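Local coordinates for putative 4-Hydroxy-2-oxoglutarate aldolase / 2-dehydro-3-deoxyphosphogluconate aldolase (Yersinia enterocolitica, PDB 3LM7), which is a putative aldolase of the KDGP aldolase family, built on a TIM-barrel fold and modelled here as a pair of identical subunits with bound potassium, at residues Y11-C16 / V213-P218; C16-A21 / H219-I224; V70-G75 / V95-T100; D199-I204 / L241-K246. One frame throughout, in Å; residues are numbered along the deposited sequence.

Contact 1 (Y11-C16 / V213-P218); sequences YRDRVC and VTKVIP
Val15 and Val216 run alongside each other, CG2 of Val15 4.2 Å from CB of Val216. The other methyl of Val15, CG1, stands anti to the backbone N (chi1 177°), which carries it across to CD of Pro218 at 3.9 Å. Leu209 and Val244, from two outer helices, also pack on Val15. Around this centre the backbones pair: Val216 N bonds to Arg14 O at 2.8 Å, and Cys16 N to Val216 O at 3.0 Å. Cys16 O, buried here, has no hydrogen-bond partner in the model; the CA of Ile217 offers it a C-H contact at 3.2 Å. Farther out, Arg14 bends at chi2 and chi3 so that its guanidinium turns an edge to residues 213-214. NH2 reaches Val213 O at 2.8 Å, with the oxygen in the guanidinium plane, while NE adds weak bonds to Val213 O and Thr214 O. At the solvent edge Lys215 NZ bonds to Asp13 O at 3.0 Å, and one water joins NZ to Asp13 OD1. Arg14 and Val15 both face Tyr11, a classic beta bulge just before strand 17-20, at the seam where the start and end of the barrel come together.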
loop_
_atom_site.group_PDB
_atom_site.type_symbol
_atom_site.label_atom_id
_atom_site.label_comp_id
_atom_site.label_asym_id
_atom_site.label_seq_id
_atom_site.Cartn_x
_atom_site.Cartn_y
_atom_site.Cartn_z
ATOM N N TYR A 11 4.761 7.749 8.192
ATOM C CA TYR A 11 4.780 7.033 9.455
ATOM C C TYR A 11 4.174 5.665 9.207
ATOM O O TYR A 11 3.014 5.555 8.709
ATOM C CB TYR A 11 3.959 7.779 10.475
ATOM C CG TYR A 11 3.832 7.008 11.795
ATOM C CD1 TYR A 11 4.921 7.003 12.742
ATOM C CD2 TYR A 11 2.659 6.318 12.100
ATOM C CE1 TYR A 11 4.803 6.308 13.976
ATOM C CE2 TYR A 11 2.539 5.607 13.313
ATOM C CZ TYR A 11 3.612 5.625 14.232
ATOM O OH TYR A 11 3.455 4.926 15.392
ATOM N N ARG A 12 4.917 4.607 9.583
ATOM C CA ARG A 12 4.490 3.202 9.315
ATOM C C ARG A 12 3.948 2.991 7.916
ATOM O O ARG A 12 2.966 2.245 7.701
ATOM C CB ARG A 12 3.425 2.733 10.321
ATOM C CG ARG A 12 3.996 2.700 11.750
ATOM C CD ARG A 12 3.150 1.855 12.662
ATOM N NE ARG A 12 3.896 1.838 13.915
ATOM C CZ ARG A 12 3.472 1.272 15.039
ATOM N NH1 ARG A 12 2.297 0.631 15.041
ATOM N NH2 ARG A 12 4.228 1.348 16.153
ATOM N N ASP A 13 4.584 3.660 6.968
ATOM C CA ASP A 13 4.269 3.504 5.562
ATOM C C ASP A 13 2.885 3.846 5.179
ATOM O O ASP A 13 2.452 3.417 4.113
ATOM C CB ASP A 13 4.537 2.081 5.081
ATOM C CG ASP A 13 5.867 1.988 4.413
ATOM O OD1 ASP A 13 6.119 2.781 3.399
ATOM O OD2 ASP A 13 6.663 1.192 4.965
ATOM N N ARG A 14 2.228 4.683 5.989
ATOM C CA ARG A 14 0.828 4.999 5.704
ATOM C C ARG A 14 0.556 6.474 5.571
ATOM O O ARG A 14 -0.178 6.863 4.674
ATOM C CB ARG A 14 -0.128 4.439 6.766
ATOM C CG ARG A 14 -0.302 2.932 6.820
ATOM C CD ARG A 14 -0.966 2.333 5.544
ATOM N NE ARG A 14 -2.350 2.705 5.153
ATOM C CZ ARG A 14 -3.467 2.218 5.691
ATOM N NH1 ARG A 14 -3.389 1.448 6.775
ATOM N NH2 ARG A 14 -4.679 2.559 5.219
ATOM N N VAL A 15 1.042 7.280 6.515
ATOM C CA VAL A 15 0.603 8.703 6.599
ATOM C C VAL A 15 1.756 9.636 6.761
ATOM O O VAL A 15 2.620 9.388 7.659
ATOM C CB VAL A 15 -0.344 8.957 7.796
ATOM C CG1 VAL A 15 -0.697 10.501 7.859
ATOM C CG2 VAL A 15 -1.604 8.098 7.609
ATOM N N CYS A 16 1.766 10.722 5.961
ATOM C CA CYS A 16 2.835 11.725 6.083
ATOM C C CYS A 16 2.148 13.089 6.129
ATOM O O CYS A 16 1.290 13.391 5.301
ATOM C CB CYS A 16 3.821 11.627 4.879
ATOM S SG CYS A 16 5.252 12.761 5.076
ATOM N N VAL A 213 -7.029 3.417 1.919
ATOM C CA VAL A 213 -6.028 4.174 1.155
ATOM C C VAL A 213 -4.583 3.876 1.669
ATOM O O VAL A 213 -4.322 4.025 2.855
ATOM C CB VAL A 213 -6.292 5.699 1.142
ATOM C CG1 VAL A 213 -5.266 6.423 0.272
ATOM C CG2 VAL A 213 -7.718 5.982 0.648
ATOM N N THR A 214 -3.698 3.479 0.762
ATOM C CA THR A 214 -2.362 3.019 1.099
ATOM C C THR A 214 -1.436 4.132 1.633
ATOM O O THR A 214 -0.678 3.888 2.599
ATOM C CB THR A 214 -1.738 2.332 -0.098
ATOM O OG1 THR A 214 -2.627 1.237 -0.423
ATOM C CG2 THR A 214 -0.407 1.685 0.312
ATOM N N LYS A 215 -1.473 5.301 0.993
ATOM C CA LYS A 215 -0.718 6.457 1.495
ATOM C C LYS A 215 -1.625 7.637 1.557
ATOM O O LYS A 215 -2.330 7.972 0.553
ATOM C CB LYS A 215 0.421 6.783 0.521
ATOM C CG LYS A 215 1.394 5.562 0.260
ATOM C CD LYS A 215 2.408 5.425 1.279
ATOM C CE LYS A 215 3.503 4.416 0.927
ATOM N NZ LYS A 215 2.994 3.061 1.169
ATOM N N VAL A 216 -1.582 8.320 2.687
ATOM C CA VAL A 216 -2.421 9.491 2.899
ATOM C C VAL A 216 -1.530 10.646 3.287
ATOM O O VAL A 216 -0.662 10.478 4.154
ATOM C CB VAL A 216 -3.473 9.262 4.048
ATOM C CG1 VAL A 216 -4.428 10.456 4.090
ATOM C CG2 VAL A 216 -4.224 7.934 3.769
ATOM N N ILE A 217 -1.681 11.788 2.613
ATOM C CA ILE A 217 -0.807 12.955 2.875
ATOM C C ILE A 217 -1.769 14.121 3.157
ATOM O O ILE A 217 -2.188 14.834 2.256
ATOM C CB ILE A 217 0.182 13.290 1.695
ATOM C CG1 ILE A 217 1.119 12.095 1.441
ATOM C CG2 ILE A 217 1.030 14.611 2.036
ATOM C CD1 ILE A 217 2.023 12.248 0.112
ATOM N N PRO A 218 -2.181 14.282 4.428
ATOM C CA PRO A 218 -3.137 15.369 4.700
ATOM C C PRO A 218 -2.397 16.691 4.734
ATOM O O PRO A 218 -1.243 16.715 5.188
ATOM C CB PRO A 218 -3.669 15.035 6.101
ATOM C CG PRO A 218 -2.600 14.265 6.754
ATOM C CD PRO A 218 -1.958 13.411 5.606
HETATM O O HOH W 1 5.180 1.382 0.705
#

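Contact 2 (C16-A21 / H219-I224); sequences CLNVLA and HIYSSI
Asn18 lays its side chain over one face of the His219 imidazole where the first strand of the TIM barrel, 17-20, meets residues 219-224, which come after helix 201-211, so the contact belongs to the closure of the barrel. CB of Asn18 sits almost exactly on the ring normal, 3.9 Å from the His219 centroid, in a CH-pi contact. The amide beyond it is stacked on the ring, the planes 18° apart. CG of Asn18 lies anti to the backbone N (chi1 -170°), a turn that lays the amide along the imidazole; OD1 is hydrogen-bonded to Ser69 OG, and His219 NE2 to Glu191 OE1.

On the other face of the strand, the CG1 methyl of Val19 sits in the corner formed by two isoleucine ends, 3.7 Å from CD1 of Ile224 and 4.1 Å from CD1 of Ile220. Leu17 CD2 meets the same Ile220 methyl. Back on the Asn18 side, Leu20 crosses Tyr221 at about a right angle, its branch point CG 3.6 Å from ring atom CD1 and its CD1 methyl over a face of the ring. One backbone bond, Ile220 N to Asn18 O, joins the segments directly; a water between Leu20 N and Ile220 O continues the link. The Tyr221 hydroxyl OH is hydrogen-bonded to ND1 of His219 at 2.5 Å, and a water ties it to Asn18 ND2.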
loop_
_atom_site.group_PDB
_atom_site.type_symbol
_atom_site.label_atom_id
_atom_site.label_comp_id
_atom_site.label_asym_id
_atom_site.label_seq_id
_atom_site.Cartn_x
_atom_site.Cartn_y
_atom_site.Cartn_z
ATOM N N CYS A 16 1.766 10.722 5.961
ATOM C CA CYS A 16 2.835 11.725 6.083
ATOM C C CYS A 16 2.148 13.089 6.129
ATOM O O CYS A 16 1.290 13.391 5.301
ATOM C CB CYS A 16 3.821 11.627 4.879
ATOM S SG CYS A 16 5.252 12.761 5.076
ATOM N N LEU A 17 2.524 13.927 7.089
ATOM C CA LEU A 17 1.894 15.239 7.182
ATOM C C LEU A 17 2.427 16.121 6.072
ATOM O O LEU A 17 3.552 15.934 5.609
ATOM C CB LEU A 17 2.241 15.924 8.557
ATOM C CG LEU A 17 1.841 15.114 9.766
ATOM C CD1 LEU A 17 2.339 15.918 10.989
ATOM C CD2 LEU A 17 0.292 14.887 9.873
ATOM N N ASN A 18 1.669 17.151 5.698
ATOM C CA ASN A 18 2.179 18.205 4.872
ATOM C C ASN A 18 1.776 19.570 5.425
ATOM O O ASN A 18 0.569 19.886 5.509
ATOM C CB ASN A 18 1.711 17.947 3.378
ATOM C CG ASN A 18 2.369 18.864 2.320
ATOM O OD1 ASN A 18 2.653 18.397 1.154
ATOM N ND2 ASN A 18 2.521 20.142 2.614
ATOM N N VAL A 19 2.768 20.423 5.754
ATOM C CA VAL A 19 2.441 21.699 6.397
ATOM C C VAL A 19 3.399 22.668 5.801
ATOM O O VAL A 19 4.407 22.266 5.212
ATOM C CB VAL A 19 2.600 21.609 8.014
ATOM C CG1 VAL A 19 1.780 20.454 8.593
ATOM C CG2 VAL A 19 4.078 21.355 8.392
ATOM N N LEU A 20 3.119 23.956 5.915
ATOM C CA LEU A 20 3.971 24.980 5.322
ATOM C C LEU A 20 5.046 25.467 6.290
ATOM O O LEU A 20 4.826 25.494 7.484
ATOM C CB LEU A 20 3.115 26.205 4.932
ATOM C CG LEU A 20 2.029 25.931 3.892
ATOM C CD1 LEU A 20 1.249 27.219 3.590
ATOM C CD2 LEU A 20 2.583 25.220 2.574
ATOM N N ALA A 21 6.176 25.912 5.766
ATOM C CA ALA A 21 7.190 26.555 6.614
ATOM C C ALA A 21 7.100 28.053 6.451
ATOM O O ALA A 21 6.955 28.546 5.342
ATOM C CB ALA A 21 8.615 26.051 6.259
ATOM N N HIS A 219 -3.044 17.773 4.295
ATOM C CA HIS A 219 -2.410 19.075 4.310
ATOM C C HIS A 219 -3.046 19.900 5.402
ATOM O O HIS A 219 -4.257 19.923 5.476
ATOM C CB HIS A 219 -2.635 19.778 2.958
ATOM C CG HIS A 219 -1.898 19.124 1.840
ATOM N ND1 HIS A 219 -1.020 19.817 1.039
ATOM C CD2 HIS A 219 -1.883 17.837 1.404
ATOM C CE1 HIS A 219 -0.515 18.990 0.130
ATOM N NE2 HIS A 219 -1.037 17.791 0.311
ATOM N N ILE A 220 -2.224 20.561 6.228
ATOM C CA ILE A 220 -2.745 21.372 7.338
ATOM C C ILE A 220 -2.045 22.723 7.348
ATOM O O ILE A 220 -0.862 22.802 7.548
ATOM C CB ILE A 220 -2.568 20.683 8.730
ATOM C CG1 ILE A 220 -2.868 19.162 8.666
ATOM C CG2 ILE A 220 -3.471 21.400 9.753
ATOM C CD1 ILE A 220 -1.656 18.292 8.186
ATOM N N TYR A 221 -2.793 23.766 7.057
ATOM C CA TYR A 221 -2.231 25.056 6.700
ATOM C C TYR A 221 -2.691 26.086 7.753
ATOM O O TYR A 221 -2.296 25.976 8.896
ATOM C CB TYR A 221 -2.670 25.457 5.294
ATOM C CG TYR A 221 -2.114 24.577 4.170
ATOM C CD1 TYR A 221 -0.911 23.868 4.306
ATOM C CD2 TYR A 221 -2.762 24.507 2.968
ATOM C CE1 TYR A 221 -0.400 23.033 3.248
ATOM C CE2 TYR A 221 -2.235 23.740 1.885
ATOM C CZ TYR A 221 -1.066 23.020 2.049
ATOM O OH TYR A 221 -0.574 22.307 0.969
ATOM N N SER A 222 -3.560 27.035 7.394
ATOM C CA SER A 222 -3.680 28.228 8.250
ATOM C C SER A 222 -4.161 27.925 9.686
ATOM O O SER A 222 -3.887 28.709 10.578
ATOM C CB SER A 222 -4.595 29.284 7.591
ATOM O OG SER A 222 -5.904 28.762 7.516
ATOM N N SER A 223 -4.898 26.822 9.908
ATOM C CA SER A 223 -5.399 26.513 11.215
ATOM C C SER A 223 -4.238 26.242 12.231
ATOM O O SER A 223 -4.435 26.279 13.437
ATOM C CB SER A 223 -6.278 25.265 11.126
ATOM O OG SER A 223 -5.455 24.197 10.726
ATOM N N ILE A 224 -3.048 25.941 11.723
ATOM C CA ILE A 224 -1.852 25.719 12.601
ATOM C C ILE A 224 -0.743 26.722 12.418
ATOM O O ILE A 224 0.405 26.483 12.833
ATOM C CB ILE A 224 -1.305 24.262 12.484
ATOM C CG1 ILE A 224 -0.818 23.934 11.071
ATOM C CG2 ILE A 224 -2.376 23.228 12.992
ATOM C CD1 ILE A 224 -0.075 22.665 10.959
HETATM O O HOH W 2 2.174 21.730 0.441
HETATM O O HOH W 3 1.035 24.891 7.704
#

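Contact 3 (V70-G75 / V95-T100); sequences VGLGAG and VNQVFT
In Asn96, chi1 of -75° puts CG on the side away from its own carbonyl, and chi2 of -80° then turns the amide so that ND2 swings back to Val70 O. That oxygen is therefore gripped twice by one residue. The backbone N of Asn96 meets it at 3.0 Å in a nearly straight bond, while ND2 comes at 3.2 Å from above the carbonyl plane, with the oxygen close to the plane of the amide. The backbone bond continues the parallel pairing of Val70 with Val95, neighbouring strands of the TIM barrel.

Leu72, just past the end of strand 68-71, leans over residues 96-98. Its CG rests 3.6 Å from Asn96 O, a buried carbonyl with no hydrogen-bond partner in the model, and its CD1 methyl is 3.9 Å from CG1 of Val98. The same Val98 methyl lies 3.8 Å from Gly75 O, at the end of a turn in which Gly73, Ala74 and Gly75 all have positive phi. Gln97 folds back at chi2, and its OE1 accepts from Val98 N at 3.1 Å on an in-plane lone pair; Ser80 and Ser105 hold the two ends of its amide.

With ND2 bonded to Val70 O and OD1 to Lys163 NZ and Asn117 ND2, the rotation of the Asn96 amide is fixed. A carbonyl of the neighbouring strand thus helps to orient this side chain, whose amide is held at both ends.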
loop_
_atom_site.group_PDB
_atom_site.type_symbol
_atom_site.label_atom_id
_atom_site.label_comp_id
_atom_site.label_asym_id
_atom_site.label_seq_id
_atom_site.Cartn_x
_atom_site.Cartn_y
_atom_site.Cartn_z
ATOM N N VAL A 70 7.183 21.018 -2.978
ATOM C CA VAL A 70 7.139 22.247 -3.814
ATOM C C VAL A 70 5.665 22.704 -4.006
ATOM O O VAL A 70 4.871 21.929 -4.520
ATOM C CB VAL A 70 7.790 21.992 -5.189
ATOM C CG1 VAL A 70 7.689 23.283 -6.038
ATOM C CG2 VAL A 70 9.242 21.516 -4.930
ATOM N N GLY A 71 5.332 23.924 -3.542
ATOM C CA GLY A 71 3.968 24.420 -3.624
ATOM C C GLY A 71 3.680 25.339 -4.790
ATOM O O GLY A 71 4.533 26.113 -5.231
ATOM N N LEU A 72 2.462 25.256 -5.300
ATOM C CA LEU A 72 1.966 26.308 -6.199
ATOM C C LEU A 72 1.708 27.630 -5.408
ATOM O O LEU A 72 2.146 28.662 -5.811
ATOM C CB LEU A 72 0.634 25.862 -6.845
ATOM C CG LEU A 72 0.734 24.555 -7.687
ATOM C CD1 LEU A 72 -0.624 23.792 -7.623
ATOM C CD2 LEU A 72 1.194 24.848 -9.133
ATOM N N GLY A 73 1.099 27.538 -4.247
ATOM C CA GLY A 73 0.674 28.735 -3.499
ATOM C C GLY A 73 -0.856 28.690 -3.509
ATOM O O GLY A 73 -1.518 29.186 -4.467
ATOM N N ALA A 74 -1.424 28.050 -2.475
ATOM C CA ALA A 74 -2.901 27.901 -2.335
ATOM C C ALA A 74 -3.550 27.289 -3.649
ATOM O O ALA A 74 -4.638 27.727 -4.122
ATOM C CB ALA A 74 -3.551 29.304 -1.904
ATOM N N GLY A 75 -2.843 26.300 -4.222
ATOM C CA GLY A 75 -3.240 25.611 -5.485
ATOM C C GLY A 75 -3.377 26.527 -6.714
ATOM O O GLY A 75 -4.121 26.173 -7.692
ATOM N N VAL A 95 5.550 17.100 -4.916
ATOM C CA VAL A 95 5.268 18.246 -5.765
ATOM C C VAL A 95 3.750 18.438 -5.787
ATOM O O VAL A 95 3.026 17.454 -5.984
ATOM C CB VAL A 95 5.720 17.950 -7.240
ATOM C CG1 VAL A 95 5.255 19.056 -8.265
ATOM C CG2 VAL A 95 7.298 17.722 -7.309
ATOM N N ASN A 96 3.278 19.668 -5.576
ATOM C CA ASN A 96 1.872 19.966 -5.718
ATOM C C ASN A 96 1.645 20.358 -7.176
ATOM O O ASN A 96 2.290 21.303 -7.664
ATOM C CB ASN A 96 1.458 21.161 -4.851
ATOM C CG ASN A 96 1.371 20.794 -3.354
ATOM O OD1 ASN A 96 0.377 20.206 -2.888
ATOM N ND2 ASN A 96 2.437 21.080 -2.632
ATOM N N GLN A 97 0.665 19.747 -7.842
ATOM C CA GLN A 97 0.314 20.206 -9.191
ATOM C C GLN A 97 -1.208 20.345 -9.374
ATOM O O GLN A 97 -1.980 19.728 -8.653
ATOM C CB GLN A 97 0.842 19.274 -10.320
ATOM C CG GLN A 97 2.245 19.680 -10.895
ATOM C CD GLN A 97 2.196 21.055 -11.557
ATOM O OE1 GLN A 97 1.121 21.659 -11.698
ATOM N NE2 GLN A 97 3.362 21.603 -11.850
ATOM N N VAL A 98 -1.608 21.122 -10.407
ATOM C CA VAL A 98 -2.988 21.084 -10.919
ATOM C C VAL A 98 -3.089 19.954 -11.953
ATOM O O VAL A 98 -2.081 19.434 -12.414
ATOM C CB VAL A 98 -3.436 22.445 -11.490
ATOM C CG1 VAL A 98 -3.433 23.462 -10.311
ATOM C CG2 VAL A 98 -2.579 22.904 -12.680
ATOM N N PHE A 99 -4.309 19.573 -12.299
ATOM C CA PHE A 99 -4.528 18.338 -13.055
ATOM C C PHE A 99 -3.714 18.414 -14.360
ATOM O O PHE A 99 -3.124 17.392 -14.797
ATOM C CB PHE A 99 -6.062 18.231 -13.313
ATOM C CG PHE A 99 -6.474 17.001 -14.081
ATOM C CD1 PHE A 99 -6.846 15.863 -13.395
ATOM C CD2 PHE A 99 -6.490 17.005 -15.504
ATOM C CE1 PHE A 99 -7.231 14.670 -14.097
ATOM C CE2 PHE A 99 -6.846 15.838 -16.215
ATOM C CZ PHE A 99 -7.253 14.677 -15.494
ATOM N N THR A 100 -3.641 19.605 -14.961
ATOM C CA THR A 100 -3.058 19.738 -16.305
ATOM C C THR A 100 -1.539 19.931 -16.214
ATOM O O THR A 100 -0.881 20.125 -17.218
ATOM C CB THR A 100 -3.658 21.005 -16.988
ATOM O OG1 THR A 100 -3.606 22.131 -16.061
ATOM C CG2 THR A 100 -5.115 20.748 -17.360
#

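Contact 4 (D199-I204 / L241-K246); sequences DNFEQI and LDIVKK
Phe201 drives the edge of its ring against the helix that carries Ile243 and Val244. Two methyls meet that edge in the plane of the ring: CG2 of Ile243, 3.6 Å from CD2, and CG2 of Val244, 3.7 Å from CZ. With CG anti to the backbone N (chi1 175°), the ring reaches out from helix 201-211; it and Ile243 pass one another head to tail, and Val244 comes in at a slant. Beyond these two, the ring also touches Leu17 of the first strand, Pro218 and Leu240, so it fills the space between the two helices and the barrel wall.

CG2 of Ile243 fits between Phe201 and Glu202, successive residues of the other helix. This methyl, which touches Phe201, is also 3.6 Å from CB of Glu202. CA of Glu202 and CA of Ile243 are the nearest pair of the two backbones, 6.4 Å apart.

Glu202 runs out in extended form past Ile243 and meets Lys246 at about a right angle. The lysine bends at chi3 to bring NZ to OE1 at 2.7 Å, approaching on the syn side of the carboxylate and 25° out of its plane; its CE follows, 3.3 Å from the same oxygen. This salt bridge lies on the more exposed side, beyond the apolar contacts. The chemistry thus grades from buried hydrocarbon to a solvent-facing ion pair, whose strength water would probably moderate, leaving the phenylalanine edge and its methyls to make the inner part of the join.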
loop_
_atom_site.group_PDB
_atom_site.type_symbol
_atom_site.label_atom_id
_atom_site.label_comp_id
_atom_site.label_asym_id
_atom_site.label_seq_id
_atom_site.Cartn_x
_atom_site.Cartn_y
_atom_site.Cartn_z
ATOM N N ASP A 199 -9.029 19.687 15.288
ATOM C CA ASP A 199 -10.269 19.014 15.779
ATOM C C ASP A 199 -10.930 18.093 14.750
ATOM O O ASP A 199 -11.673 17.172 15.119
ATOM C CB ASP A 199 -11.257 20.059 16.275
ATOM C CG ASP A 199 -10.771 20.755 17.541
ATOM O OD1 ASP A 199 -10.057 20.119 18.393
ATOM O OD2 ASP A 199 -11.124 21.946 17.676
ATOM N N ASN A 200 -10.679 18.312 13.470
ATOM C CA ASN A 200 -11.290 17.411 12.446
ATOM C C ASN A 200 -10.250 16.501 11.762
ATOM O O ASN A 200 -10.598 15.669 10.962
ATOM C CB ASN A 200 -12.135 18.174 11.414
ATOM C CG ASN A 200 -11.314 19.168 10.614
ATOM O OD1 ASN A 200 -10.097 19.032 10.465
ATOM N ND2 ASN A 200 -11.982 20.190 10.098
ATOM N N PHE A 201 -8.976 16.671 12.136
ATOM C CA PHE A 201 -7.886 15.951 11.499
ATOM C C PHE A 201 -8.063 14.482 11.699
ATOM O O PHE A 201 -7.981 13.732 10.743
ATOM C CB PHE A 201 -6.550 16.388 12.100
ATOM C CG PHE A 201 -5.351 15.601 11.587
ATOM C CD1 PHE A 201 -4.769 15.947 10.375
ATOM C CD2 PHE A 201 -4.813 14.542 12.343
ATOM C CE1 PHE A 201 -3.608 15.215 9.892
ATOM C CE2 PHE A 201 -3.682 13.813 11.903
ATOM C CZ PHE A 201 -3.068 14.156 10.678
ATOM N N GLU A 202 -8.263 14.021 12.952
ATOM C CA GLU A 202 -8.395 12.575 13.140
ATOM C C GLU A 202 -9.520 11.966 12.274
ATOM O O GLU A 202 -9.293 10.967 11.591
ATOM C CB GLU A 202 -8.672 12.226 14.625
ATOM C CG GLU A 202 -8.893 10.734 14.818
ATOM C CD GLU A 202 -8.922 10.375 16.303
ATOM O OE1 GLU A 202 -8.583 11.218 17.154
ATOM O OE2 GLU A 202 -9.261 9.250 16.580
ATOM N N GLN A 203 -10.691 12.597 12.262
ATOM C CA GLN A 203 -11.788 12.002 11.542
ATOM C C GLN A 203 -11.480 11.987 10.019
ATOM O O GLN A 203 -11.694 10.995 9.362
ATOM C CB GLN A 203 -13.071 12.782 11.828
ATOM C CG GLN A 203 -14.274 12.175 11.066
ATOM C CD GLN A 203 -15.554 12.999 11.292
ATOM O OE1 GLN A 203 -15.556 13.928 12.095
ATOM N NE2 GLN A 203 -16.602 12.716 10.523
ATOM N N ILE A 204 -10.879 13.045 9.512
ATOM C CA ILE A 204 -10.596 13.124 8.098
ATOM C C ILE A 204 -9.580 12.064 7.641
ATOM O O ILE A 204 -9.774 11.375 6.612
ATOM C CB ILE A 204 -10.144 14.607 7.702
ATOM C CG1 ILE A 204 -11.394 15.515 7.630
ATOM C CG2 ILE A 204 -9.395 14.570 6.348
ATOM C CD1 ILE A 204 -11.127 17.086 7.624
ATOM N N LEU A 241 1.122 14.704 14.877
ATOM C CA LEU A 241 1.871 13.451 15.009
ATOM C C LEU A 241 1.226 12.466 16.014
ATOM O O LEU A 241 1.040 11.265 15.711
ATOM C CB LEU A 241 3.327 13.738 15.421
ATOM C CG LEU A 241 4.237 12.499 15.362
ATOM C CD1 LEU A 241 4.277 11.793 13.953
ATOM C CD2 LEU A 241 5.661 12.856 15.905
ATOM N N ASP A 242 0.938 12.944 17.244
ATOM C CA ASP A 242 0.345 12.077 18.236
ATOM C C ASP A 242 -0.974 11.437 17.738
ATOM O O ASP A 242 -1.230 10.259 18.017
ATOM C CB ASP A 242 0.076 12.837 19.549
ATOM C CG ASP A 242 1.345 13.193 20.303
ATOM O OD1 ASP A 242 2.385 12.628 19.985
ATOM O OD2 ASP A 242 1.294 14.088 21.185
ATOM N N ILE A 243 -1.826 12.189 17.030
ATOM C CA ILE A 243 -3.043 11.570 16.449
ATOM C C ILE A 243 -2.658 10.477 15.426
ATOM O O ILE A 243 -3.211 9.342 15.401
ATOM C CB ILE A 243 -3.935 12.658 15.749
ATOM C CG1 ILE A 243 -4.494 13.613 16.822
ATOM C CG2 ILE A 243 -5.094 12.006 14.943
ATOM C CD1 ILE A 243 -5.135 14.886 16.234
ATOM N N VAL A 244 -1.685 10.805 14.575
ATOM C CA VAL A 244 -1.242 9.834 13.570
ATOM C C VAL A 244 -0.790 8.525 14.288
ATOM O O VAL A 244 -1.227 7.403 13.940
ATOM C CB VAL A 244 -0.113 10.405 12.718
ATOM C CG1 VAL A 244 0.498 9.292 11.832
ATOM C CG2 VAL A 244 -0.667 11.650 11.822
ATOM N N LYS A 245 0.041 8.667 15.336
ATOM C CA LYS A 245 0.510 7.464 16.034
ATOM C C LYS A 245 -0.622 6.688 16.682
ATOM O O LYS A 245 -0.558 5.441 16.837
ATOM C CB LYS A 245 1.525 7.850 17.139
ATOM C CG LYS A 245 2.828 8.288 16.567
ATOM C CD LYS A 245 3.784 8.707 17.707
ATOM C CE LYS A 245 5.133 9.058 17.103
ATOM N NZ LYS A 245 6.143 9.234 18.209
ATOM N N LYS A 246 -1.670 7.412 17.075
ATOM C CA LYS A 246 -2.845 6.766 17.697
ATOM C C LYS A 246 -3.580 5.953 16.662
ATOM O O LYS A 246 -4.012 4.809 16.940
ATOM C CB LYS A 246 -3.822 7.823 18.327
ATOM C CG LYS A 246 -4.979 7.181 19.113
ATOM C CD LYS A 246 -5.900 8.205 19.816
ATOM C CE LYS A 246 -6.577 9.102 18.789
ATOM N NZ LYS A 246 -7.521 10.081 19.419
#

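Overall arrangement
Contacts 1 and 2 follow one another along the same two parts of the chain, sharing Cys16, with centres about 15 Å apart; a probable hydrogen bond between Pro218 and Asn18 joins them. Together they bring the first strand region beside residues 213-224 and so close the barrel. Contact 4 lies outside this seam, its centre about 12 Å and 13 Å from theirs, where helices 201-211 and 234-247 pack on Pro218 and Leu17; its segments interleave with theirs along the chain. Contact 3 pairs neighbouring strands elsewhere in the same parallel sheet, its centre about 24 Å from that of contact 4, yet His219 of contact 2 touches its Asn96. In sequence it falls between the segments of contacts 1 and 2.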